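PDB 5JXF: Asp/Glu-specific dipeptidyl-peptidase from Flavobacterium psychrophilum, which removes dipeptides from the N-terminus of oligopeptides as a serine peptidase of family S46, with strict specificity for an acidic residue at the P1 position. Local coordinates for residues A[407-410]-A[411-415]. Numbering follows the deposited sequence.
Sequences YFNE and VVVKN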
# COMPACT_ATOMS: atom_id res chain seq x y z
N TYR A 407 19.78 15.93 -18.94
CA TYR A 407 19.67 17.14 -18.15
C TYR A 407 19.31 18.34 -19.03
O TYR A 407 18.53 19.19 -18.61
CB TYR A 407 20.97 17.40 -17.37
CG TYR A 407 21.09 16.62 -16.07
CD1 TYR A 407 20.41 17.03 -14.93
CD2 TYR A 407 21.88 15.48 -15.99
CE1 TYR A 407 20.49 16.32 -13.75
CE2 TYR A 407 21.97 14.76 -14.80
CZ TYR A 407 21.27 15.19 -13.69
OH TYR A 407 21.35 14.49 -12.50
N PHE A 408 19.85 18.40 -20.24
CA PHE A 408 19.51 19.53 -21.12
C PHE A 408 18.07 19.47 -21.63
O PHE A 408 17.32 20.45 -21.51
CB PHE A 408 20.47 19.62 -22.30
CG PHE A 408 20.15 20.74 -23.24
CD1 PHE A 408 20.58 22.03 -22.97
CD2 PHE A 408 19.39 20.52 -24.39
CE1 PHE A 408 20.27 23.08 -23.83
CE2 PHE A 408 19.08 21.55 -25.25
CZ PHE A 408 19.52 22.84 -24.97
N ASN A 409 17.67 18.35 -22.23
CA ASN A 409 16.28 18.17 -22.65
C ASN A 409 15.26 18.37 -21.52
O ASN A 409 14.20 18.97 -21.74
CB ASN A 409 16.06 16.77 -23.24
CG ASN A 409 16.89 16.50 -24.46
OD1 ASN A 409 17.22 17.42 -25.22
ND2 ASN A 409 17.23 15.24 -24.66
N GLU A 410 15.55 17.85 -20.33
CA GLU A 410 14.55 17.87 -19.27
C GLU A 410 14.42 19.26 -18.68
O GLU A 410 13.33 19.69 -18.31
CB GLU A 410 14.88 16.85 -18.17
CG GLU A 410 14.53 15.41 -18.53
CD GLU A 410 13.02 15.13 -18.54
OE1 GLU A 410 12.29 15.66 -17.68
OE2 GLU A 410 12.56 14.37 -19.42
N VAL A 411 15.53 19.99 -18.62
CA VAL A 411 15.54 21.25 -17.89
C VAL A 411 15.26 22.44 -18.80
O VAL A 411 14.51 23.34 -18.44
CB VAL A 411 16.88 21.45 -17.16
CG1 VAL A 411 17.01 22.87 -16.65
CG2 VAL A 411 17.00 20.44 -16.01
N VAL A 412 15.83 22.42 -20.00
CA VAL A 412 15.67 23.54 -20.91
C VAL A 412 14.50 23.34 -21.89
O VAL A 412 13.73 24.26 -22.13
CB VAL A 412 16.97 23.78 -21.70
CG1 VAL A 412 16.79 24.90 -22.71
CG2 VAL A 412 18.10 24.10 -20.74
N VAL A 413 14.36 22.12 -22.42
CA VAL A 413 13.36 21.85 -23.44
C VAL A 413 11.95 21.56 -22.91
O VAL A 413 10.95 22.00 -23.48
CB VAL A 413 13.80 20.65 -24.32
CG1 VAL A 413 12.76 20.34 -25.38
CG2 VAL A 413 15.16 20.93 -24.95
N LYS A 414 11.85 20.82 -21.80
CA LYS A 414 10.56 20.29 -21.39
C LYS A 414 9.96 20.89 -20.10
O LYS A 414 8.79 21.27 -20.11
CB LYS A 414 10.67 18.76 -21.25
CG LYS A 414 11.32 18.13 -22.49
CD LYS A 414 10.94 16.67 -22.74
CE LYS A 414 11.46 16.24 -24.12
NZ LYS A 414 11.67 14.77 -24.29
N ASN A 415 10.72 21.00 -19.02
CA ASN A 415 10.10 21.35 -17.73
C ASN A 415 10.05 22.83 -17.35
O ASN A 415 9.13 23.26 -16.66
CB ASN A 415 10.78 20.59 -16.62
CG ASN A 415 10.53 19.11 -16.69
OD1 ASN A 415 9.59 18.60 -16.07
ND2 ASN A 415 11.37 18.40 -17.42
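Asn-415 reaches back to Glu-410 one wider turn earlier in the same helix and meets both its backbone and its side chain. From CB, 3.2 Å from Glu-410 O, the Asn-415 chain runs to CG with that carbon anti to its own carbonyl carbon (chi1 -68°), which directs the amide back along the helix. There Asn-415 ND2 donates to Glu-410 OE1 at 2.9 Å, while its 2.5 Å separation from Glu-410 O, though nearly straight (166°), is too short to be taken at face value and may reflect coordinate error. Both acceptors lie close to the amide plane, which is consistent with the amide's rotation being set by this pair. The carboxylate is turned 48° from that plane, and OE1 is approached from above its own plane. OE1 is further engaged in a salt bridge with Arg-313 of helix 295-325, which ties this turn to the neighbouring helix.

Glu-410 O also accepts the backbone N of Asn-415, an i to i+5 bond and direct evidence of a pi-type turn. One residue earlier the change of register is visible at Asn-409 O, which takes weak bonds from the N atoms of both Val-413 and Lys-414. Before it, Val-412 N still bonds regularly to Phe-408 O at 2.9 Å.

On another side of the helix, Val-412 CB lies over one face of the Phe-408 ring, 4.2 Å from the centroid and offset toward the rim, as a CH-pi contact. Val-412 CG2 touches Phe-408 CE1 at 3.9 Å, while Val-413 CG2 meets Phe-408 CE2. Tyr-542 stacks on the same ring and Tyr-423 meets it edge-to-face.

The arrangement is a pi-type turn in helix 386-415, ahead of helix 417-435, with an asparagine side chain folded back onto the glutamate carboxylate, packed among helices of the S46 peptidase away from the presumed charge-relay residues.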